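Local coordinates for protein amidohydrolase (Pseudomonas aeruginosa, PDB 2I5G) that probably acts as a metal-dependent dipeptidase of the membrane dipeptidase (M19) family, although its own substrate is not established, at residues T211-F216 with G247-Q252; S223-Y228 with P291-T296. The protein carries 2 engineered substitutions. One frame throughout, in Å; residues are numbered along the deposited sequence.

Contact 1: T211-F216 with G247-Q252; sequences TMFAPF and GTDFTQ
Thr211 turns its hydroxyl toward the backbone of 247-252, where OG1 sits close to two carbonyl oxygens, 3.0 Å from Gly247 O and 2.9 Å from Thr248 O. With OG1 opposite the backbone nitrogen (chi1 -170°), threonine suits this place: a short side chain brings a polar atom to carbonyls inside the protein. Met212, modelled as selenomethionine, runs alongside Thr248, both side chains pointing the same way, and the bend at chi3 (96°) folds its terminal methyl CE onto Thr248 CG2. SE stands 4.9 Å from the centroid of the Phe250 ring, an oblique Met-aromatic contact to which methionine's long, unbranched chain with its polarisable chalcogen is suited. Asp249 CB lies 3.1 Å from Thr211 OG1, and the same side chain also touches His180. Its OD2 comes within 3.6 Å of Phe213 CD1, the carboxylate plane turned 48° from the ring, and the CG2 methyl of Thr251 adds to the packing at Phe213 CE1.

A second shell positions these groups. Thr248 OG1 is hydrogen-bonded to Asp14 and Phe250 N makes a weak bond to the same hydroxyl, whereas Phe275 meets the Phe213 ring edge-to-face. Backbone bonds tie Thr211 to Cys181, and Asp249 and Phe250 to Leu16 and Ile18. The two segments follow the parallel neighbours 207-210 and 244-246, and such loops after the C-terminal ends of strands form the rim of a TIM barrel, the end where enzymes of this fold carry their active sites.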
ATOM      1  N   THR A 211       5.664 -26.567  -5.237  1.00 17.98           N
ATOM      2  CA  THR A 211       4.649 -26.440  -6.279  1.00 20.18           C
ATOM      3  C   THR A 211       5.084 -27.101  -7.586  1.00 21.96           C
ATOM      4  O   THR A 211       6.214 -27.575  -7.706  1.00 21.16           O
ATOM      5  CB  THR A 211       4.331 -24.957  -6.560  1.00 22.96           C
ATOM      6  OG1 THR A 211       3.182 -24.871  -7.411  1.00 24.37           O
ATOM      7  CG2 THR A 211       5.516 -24.272  -7.243  1.00 21.46           C
HETATM    8  N   MSE A 212       4.183 -27.113  -8.565  1.00 23.34           N
HETATM    9  CA  MSE A 212       4.454 -27.727  -9.864  1.00 26.32           C
HETATM   10  C   MSE A 212       4.092 -26.839 -11.057  1.00 23.69           C
HETATM   11  O   MSE A 212       3.902 -27.334 -12.167  1.00 23.13           O
HETATM   12  CB  MSE A 212       3.685 -29.041  -9.977  1.00 71.13           C
HETATM   13  CG  MSE A 212       2.194 -28.877  -9.757  1.00 80.73           C
HETATM   14 SE   MSE A 212       1.176 -30.457 -10.176  1.00 96.39          SE
HETATM   15  CE  MSE A 212       1.049 -31.215  -8.412  1.00 90.88           C
ATOM     16  N   PHE A 213       4.009 -25.533 -10.837  1.00 19.52           N
ATOM     17  CA  PHE A 213       3.657 -24.623 -11.918  1.00 18.46           C
ATOM     18  C   PHE A 213       4.672 -24.657 -13.057  1.00 18.76           C
ATOM     19  O   PHE A 213       5.837 -24.302 -12.876  1.00 18.55           O
ATOM     20  CB  PHE A 213       3.524 -23.201 -11.394  1.00 22.92           C
ATOM     21  CG  PHE A 213       2.623 -22.351 -12.221  1.00 23.27           C
ATOM     22  CD1 PHE A 213       1.274 -22.670 -12.340  1.00 24.61           C
ATOM     23  CD2 PHE A 213       3.113 -21.239 -12.891  1.00 23.88           C
ATOM     24  CE1 PHE A 213       0.425 -21.893 -13.120  1.00 26.48           C
ATOM     25  CE2 PHE A 213       2.274 -20.453 -13.673  1.00 25.26           C
ATOM     26  CZ  PHE A 213       0.927 -20.778 -13.790  1.00 25.47           C
ATOM     27  N   ALA A 214       4.207 -25.072 -14.233  1.00 18.93           N
ATOM     28  CA  ALA A 214       5.045 -25.192 -15.425  1.00 18.12           C
ATOM     29  C   ALA A 214       6.119 -24.116 -15.575  1.00 18.22           C
ATOM     30  O   ALA A 214       7.316 -24.419 -15.582  1.00 18.74           O
ATOM     31  CB  ALA A 214       4.164 -25.230 -16.672  1.00 24.36           C
ATOM     32  N   PRO A 215       5.708 -22.844 -15.691  1.00 20.51           N
ATOM     33  CA  PRO A 215       6.636 -21.717 -15.844  1.00 20.25           C
ATOM     34  C   PRO A 215       7.879 -21.760 -14.955  1.00 20.57           C
ATOM     35  O   PRO A 215       8.974 -21.388 -15.394  1.00 21.87           O
ATOM     36  CB  PRO A 215       5.755 -20.512 -15.527  1.00 34.12           C
ATOM     37  CG  PRO A 215       4.435 -20.930 -16.066  1.00 35.32           C
ATOM     38  CD  PRO A 215       4.321 -22.357 -15.580  1.00 34.98           C
ATOM     39  N   PHE A 216       7.711 -22.219 -13.715  1.00  9.26           N
ATOM     40  CA  PHE A 216       8.814 -22.266 -12.753  1.00  7.97           C
ATOM     41  C   PHE A 216       9.600 -23.581 -12.685  1.00  6.57           C
ATOM     42  O   PHE A 216      10.465 -23.742 -11.833  1.00  5.48           O
ATOM     43  CB  PHE A 216       8.294 -21.918 -11.345  1.00 21.70           C
ATOM     44  CG  PHE A 216       7.266 -20.804 -11.319  1.00 20.94           C
ATOM     45  CD1 PHE A 216       7.342 -19.729 -12.208  1.00 20.51           C
ATOM     46  CD2 PHE A 216       6.225 -20.829 -10.397  1.00 20.03           C
ATOM     47  CE1 PHE A 216       6.396 -18.705 -12.178  1.00 18.72           C
ATOM     48  CE2 PHE A 216       5.276 -19.805 -10.362  1.00 20.49           C
ATOM     49  CZ  PHE A 216       5.364 -18.742 -11.257  1.00 19.25           C
ATOM     50  N   GLY A 247       2.091 -28.182  -2.489  1.00 17.69           N
ATOM     51  CA  GLY A 247       1.373 -26.952  -2.805  1.00 18.65           C
ATOM     52  C   GLY A 247       1.276 -26.873  -4.328  1.00 19.79           C
ATOM     53  O   GLY A 247       1.885 -26.009  -4.963  1.00 19.18           O
ATOM     54  N   THR A 248       0.511 -27.793  -4.915  1.00 27.08           N
ATOM     55  CA  THR A 248       0.358 -27.893  -6.368  1.00 28.75           C
ATOM     56  C   THR A 248       0.139 -26.595  -7.126  1.00 28.59           C
ATOM     57  O   THR A 248       0.774 -26.356  -8.154  1.00 29.30           O
ATOM     58  CB  THR A 248      -0.797 -28.834  -6.753  1.00 25.60           C
ATOM     59  OG1 THR A 248      -2.050 -28.178  -6.519  1.00 28.91           O
ATOM     60  CG2 THR A 248      -0.735 -30.106  -5.936  1.00 27.44           C
ATOM     61  N   ASP A 249      -0.771 -25.766  -6.635  1.00 14.94           N
ATOM     62  CA  ASP A 249      -1.064 -24.511  -7.300  1.00 12.69           C
ATOM     63  C   ASP A 249      -1.956 -24.833  -8.500  1.00 11.32           C
ATOM     64  O   ASP A 249      -1.788 -24.275  -9.581  1.00 10.14           O
ATOM     65  CB  ASP A 249       0.242 -23.844  -7.744  1.00 29.86           C
ATOM     66  CG  ASP A 249       0.061 -22.390  -8.139  1.00 35.49           C
ATOM     67  OD1 ASP A 249      -0.915 -21.762  -7.677  1.00 35.82           O
ATOM     68  OD2 ASP A 249       0.909 -21.864  -8.898  1.00 38.19           O
ATOM     69  N   PHE A 250      -2.901 -25.752  -8.300  1.00 17.63           N
ATOM     70  CA  PHE A 250      -3.836 -26.135  -9.355  1.00 17.69           C
ATOM     71  C   PHE A 250      -4.733 -24.959  -9.745  1.00 16.59           C
ATOM     72  O   PHE A 250      -5.351 -24.326  -8.884  1.00 17.12           O
ATOM     73  CB  PHE A 250      -4.721 -27.298  -8.897  1.00 14.35           C
ATOM     74  CG  PHE A 250      -4.179 -28.655  -9.248  1.00 18.22           C
ATOM     75  CD1 PHE A 250      -3.822 -28.961 -10.563  1.00 17.72           C
ATOM     76  CD2 PHE A 250      -4.052 -29.643  -8.272  1.00 18.93           C
ATOM     77  CE1 PHE A 250      -3.348 -30.229 -10.901  1.00 16.25           C
ATOM     78  CE2 PHE A 250      -3.578 -30.915  -8.601  1.00 17.84           C
ATOM     79  CZ  PHE A 250      -3.225 -31.206  -9.920  1.00 16.74           C
ATOM     80  N   THR A 251      -4.805 -24.677 -11.042  1.00  6.27           N
ATOM     81  CA  THR A 251      -5.622 -23.582 -11.563  1.00  5.86           C
ATOM     82  C   THR A 251      -6.767 -24.165 -12.396  1.00  5.90           C
ATOM     83  O   THR A 251      -7.338 -23.496 -13.266  1.00  4.84           O
ATOM     84  CB  THR A 251      -4.781 -22.651 -12.456  1.00  6.59           C
ATOM     85  OG1 THR A 251      -4.334 -23.366 -13.615  1.00  7.80           O
ATOM     86  CG2 THR A 251      -3.569 -22.153 -11.699  1.00  6.91           C
ATOM     87  N   GLN A 252      -7.094 -25.418 -12.101  1.00  7.46           N
ATOM     88  CA  GLN A 252      -8.133 -26.165 -12.796  1.00  7.97           C
ATOM     89  C   GLN A 252      -9.446 -25.436 -13.093  1.00  9.59           C
ATOM     90  O   GLN A 252     -10.149 -24.977 -12.188  1.00 10.00           O
ATOM     91  CB  GLN A 252      -8.425 -27.447 -12.025  1.00  5.23           C
ATOM     92  CG  GLN A 252      -9.113 -28.499 -12.850  1.00  5.42           C
ATOM     93  CD  GLN A 252      -9.231 -29.815 -12.122  1.00  4.99           C
ATOM     94  OE1 GLN A 252      -8.233 -30.392 -11.695  1.00  5.31           O
ATOM     95  NE2 GLN A 252     -10.459 -30.300 -11.978  1.00  6.19           N
TER

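Contact 2: S223-Y228 with P291-T296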
ATOM      1  N   SER A 223       7.798 -30.935 -18.593  1.00 18.47           N
ATOM      2  CA  SER A 223       8.009 -31.607 -17.326  1.00 17.21           C
ATOM      3  C   SER A 223       7.033 -32.769 -17.143  1.00 16.77           C
ATOM      4  O   SER A 223       5.952 -32.796 -17.740  1.00 16.04           O
ATOM      5  CB  SER A 223       7.851 -30.605 -16.181  1.00 19.97           C
ATOM      6  OG  SER A 223       8.760 -29.526 -16.323  1.00 20.43           O
ATOM      7  N   THR A 224       7.431 -33.734 -16.322  1.00 14.71           N
ATOM      8  CA  THR A 224       6.601 -34.893 -16.040  1.00 14.26           C
ATOM      9  C   THR A 224       6.439 -35.032 -14.532  1.00 14.40           C
ATOM     10  O   THR A 224       7.102 -34.344 -13.753  1.00 12.94           O
ATOM     11  CB  THR A 224       7.232 -36.185 -16.584  1.00 17.11           C
ATOM     12  OG1 THR A 224       8.398 -36.513 -15.819  1.00 17.95           O
ATOM     13  CG2 THR A 224       7.629 -36.002 -18.039  1.00 18.39           C
ATOM     14  N   ILE A 225       5.553 -35.933 -14.130  1.00 12.50           N
ATOM     15  CA  ILE A 225       5.283 -36.167 -12.723  1.00 10.63           C
ATOM     16  C   ILE A 225       6.605 -36.384 -11.979  1.00 11.30           C
ATOM     17  O   ILE A 225       6.765 -35.948 -10.841  1.00 12.96           O
ATOM     18  CB  ILE A 225       4.293 -37.379 -12.582  1.00  9.15           C
ATOM     19  CG1 ILE A 225       3.301 -37.124 -11.446  1.00  7.79           C
ATOM     20  CG2 ILE A 225       5.048 -38.680 -12.393  1.00  5.19           C
ATOM     21  CD1 ILE A 225       3.908 -37.065 -10.089  1.00 13.09           C
ATOM     22  N   ASP A 226       7.563 -37.023 -12.647  1.00 18.35           N
ATOM     23  CA  ASP A 226       8.884 -37.301 -12.069  1.00 19.34           C
ATOM     24  C   ASP A 226       9.729 -36.053 -11.852  1.00 18.54           C
ATOM     25  O   ASP A 226      10.484 -35.974 -10.887  1.00 18.99           O
ATOM     26  CB  ASP A 226       9.661 -38.264 -12.964  1.00 36.98           C
ATOM     27  CG  ASP A 226       9.165 -39.686 -12.857  1.00 40.50           C
ATOM     28  OD1 ASP A 226       9.434 -40.325 -11.820  1.00 41.77           O
ATOM     29  OD2 ASP A 226       8.503 -40.160 -13.805  1.00 42.44           O
ATOM     30  N   ASP A 227       9.619 -35.088 -12.757  1.00 18.42           N
ATOM     31  CA  ASP A 227      10.377 -33.850 -12.634  1.00 18.48           C
ATOM     32  C   ASP A 227       9.911 -33.094 -11.400  1.00 17.78           C
ATOM     33  O   ASP A 227      10.644 -32.286 -10.834  1.00 18.60           O
ATOM     34  CB  ASP A 227      10.186 -32.985 -13.880  1.00 23.12           C
ATOM     35  CG  ASP A 227      10.862 -33.574 -15.103  1.00 26.15           C
ATOM     36  OD1 ASP A 227      12.109 -33.671 -15.105  1.00 28.24           O
ATOM     37  OD2 ASP A 227      10.150 -33.942 -16.059  1.00 27.25           O
ATOM     38  N   TYR A 228       8.681 -33.369 -10.988  1.00 13.07           N
ATOM     39  CA  TYR A 228       8.098 -32.736  -9.814  1.00 11.92           C
ATOM     40  C   TYR A 228       8.700 -33.395  -8.571  1.00 12.01           C
ATOM     41  O   TYR A 228       9.149 -32.712  -7.651  1.00 12.00           O
ATOM     42  CB  TYR A 228       6.577 -32.905  -9.859  1.00 11.27           C
ATOM     43  CG  TYR A 228       5.804 -32.244  -8.742  1.00  9.05           C
ATOM     44  CD1 TYR A 228       6.223 -31.031  -8.189  1.00  6.92           C
ATOM     45  CD2 TYR A 228       4.603 -32.796  -8.288  1.00  7.33           C
ATOM     46  CE1 TYR A 228       5.461 -30.381  -7.218  1.00  6.05           C
ATOM     47  CE2 TYR A 228       3.834 -32.155  -7.323  1.00  7.44           C
ATOM     48  CZ  TYR A 228       4.266 -30.944  -6.794  1.00  6.45           C
ATOM     49  OH  TYR A 228       3.481 -30.288  -5.873  1.00  8.07           O
ATOM     50  N   PRO A 291      -3.225 -39.053  -6.474  1.00 13.08           N
ATOM     51  CA  PRO A 291      -2.612 -40.336  -6.102  1.00 12.72           C
ATOM     52  C   PRO A 291      -1.379 -40.797  -6.887  1.00 12.28           C
ATOM     53  O   PRO A 291      -0.660 -41.683  -6.433  1.00 13.37           O
ATOM     54  CB  PRO A 291      -3.780 -41.328  -6.197  1.00  3.05           C
ATOM     55  CG  PRO A 291      -4.762 -40.652  -7.096  1.00  3.45           C
ATOM     56  CD  PRO A 291      -4.673 -39.211  -6.690  1.00  2.43           C
ATOM     57  N   ASN A 292      -1.119 -40.206  -8.047  1.00 10.31           N
ATOM     58  CA  ASN A 292       0.053 -40.597  -8.828  1.00 11.54           C
ATOM     59  C   ASN A 292       1.324 -40.043  -8.198  1.00 13.99           C
ATOM     60  O   ASN A 292       2.432 -40.484  -8.511  1.00 14.73           O
ATOM     61  CB  ASN A 292      -0.048 -40.071 -10.255  1.00  7.45           C
ATOM     62  CG  ASN A 292      -1.245 -40.608 -10.985  1.00  6.33           C
ATOM     63  OD1 ASN A 292      -1.512 -40.226 -12.121  1.00  7.81           O
ATOM     64  ND2 ASN A 292      -1.981 -41.499 -10.339  1.00  7.05           N
ATOM     65  N   LEU A 293       1.153 -39.066  -7.314  1.00 23.52           N
ATOM     66  CA  LEU A 293       2.276 -38.438  -6.641  1.00 23.91           C
ATOM     67  C   LEU A 293       2.739 -39.301  -5.471  1.00 24.61           C
ATOM     68  O   LEU A 293       3.920 -39.318  -5.118  1.00 24.50           O
ATOM     69  CB  LEU A 293       1.867 -37.042  -6.167  1.00 27.30           C
ATOM     70  CG  LEU A 293       2.962 -36.123  -5.626  1.00 28.18           C
ATOM     71  CD1 LEU A 293       4.190 -36.165  -6.524  1.00 25.60           C
ATOM     72  CD2 LEU A 293       2.410 -34.713  -5.532  1.00 28.60           C
ATOM     73  N   THR A 294       1.802 -40.022  -4.869  1.00 20.54           N
ATOM     74  CA  THR A 294       2.129 -40.907  -3.760  1.00 19.26           C
ATOM     75  C   THR A 294       2.857 -42.104  -4.351  1.00 19.36           C
ATOM     76  O   THR A 294       3.905 -42.518  -3.857  1.00 20.44           O
ATOM     77  CB  THR A 294       0.852 -41.382  -3.035  1.00 13.50           C
ATOM     78  OG1 THR A 294       0.248 -40.267  -2.365  1.00 13.43           O
ATOM     79  CG2 THR A 294       1.176 -42.463  -2.011  1.00 14.01           C
ATOM     80  N   GLU A 295       2.295 -42.650  -5.422  1.00 18.85           N
ATOM     81  CA  GLU A 295       2.885 -43.794  -6.098  1.00 18.52           C
ATOM     82  C   GLU A 295       4.277 -43.457  -6.630  1.00 18.35           C
ATOM     83  O   GLU A 295       5.207 -44.250  -6.491  1.00 18.79           O
ATOM     84  CB  GLU A 295       1.975 -44.243  -7.246  1.00 32.94           C
ATOM     85  CG  GLU A 295       2.616 -45.235  -8.210  1.00 37.84           C
ATOM     86  CD  GLU A 295       1.644 -45.748  -9.265  1.00 41.78           C
ATOM     87  OE1 GLU A 295       0.821 -44.946  -9.764  1.00 44.00           O
ATOM     88  OE2 GLU A 295       1.713 -46.951  -9.606  1.00 43.81           O
ATOM     89  N   THR A 296       4.420 -42.280  -7.233  1.00 10.66           N
ATOM     90  CA  THR A 296       5.707 -41.866  -7.784  1.00 10.26           C
ATOM     91  C   THR A 296       6.770 -41.732  -6.702  1.00  9.46           C
ATOM     92  O   THR A 296       7.736 -42.492  -6.680  1.00 10.82           O
ATOM     93  CB  THR A 296       5.586 -40.536  -8.568  1.00 20.50           C
ATOM     94  OG1 THR A 296       4.819 -40.753  -9.761  1.00 19.85           O
ATOM     95  CG2 THR A 296       6.963 -40.014  -8.958  1.00 20.38           C
TER
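Leu293 has CG opposite its backbone nitrogen (chi1 -171°), and Tyr228 does likewise with its ring (chi1 -177°); these choices swing both groups into the interface between the two helices, where they cross at about a right angle. Leu293 CD2 approaches Tyr228 CE2 at 3.4 Å, obliquely to the ring, while Leu293 CD1 packs 3.7 Å from Ile225 CD1. Leucine's forked end thus serves two neighbours: CD1 touches both Ile225 and Tyr228, and CD2 meets Tyr228. Ile225 and Thr296 meet tip to tip, with Ile225 CG2 3.4 Å from Thr296 OG1. That hydroxyl is turned back to its own helix, donating to Asn292 O at 2.7 Å, nearly in line with the carbonyl bond (161°); the same oxygen also accepts from Thr296 N. Threonine therefore suits a place beside isoleucine, since its polar atom is satisfied locally. Separately, Thr296 CG2 lies 3.8 Å from Asp226 OD1.

Helix 225-239 begins with a capping box. Asp227 OD2 takes two donors, Thr224 N at 2.7 Å through its anti lone pair and Thr224 OG1 at 3.1 Å from above the carboxylate plane, while Thr224 OG1 accepts a weak bond from Asp226 N. Tyr228 sends its OH to Val210 O, and Asp226 forms a salt bridge with Arg300.

No hydrogen bond joins the two segments, so their association rests on apolar and van der Waals packing, with Thr296 paired inside its own helix and Tyr228 and Asp226 with residues elsewhere.

In the fold
The segments alternate along the chain: 211-216, 223-228, 247-252, then 291-296. Contact 1 joins loops that follow strands 207-210 and 244-246, whereas contact 2 packs helix 225-239, which lies between those strands in sequence, against helix 291-299. Their centres are about 13 Å apart, contact 1 about 10 Å from the chain centre and contact 2 about 18 Å. Strand 207-210, helix 225-239 and strand 244-246 form a beta-alpha-beta crossover of the TIM-barrel family fold, and helix 291-299 packs on its helix from outside that unit. Tyr228 bridges the contacts: its ring packs against Thr211 and Met212, connecting the loop end of the barrel to the helical layer.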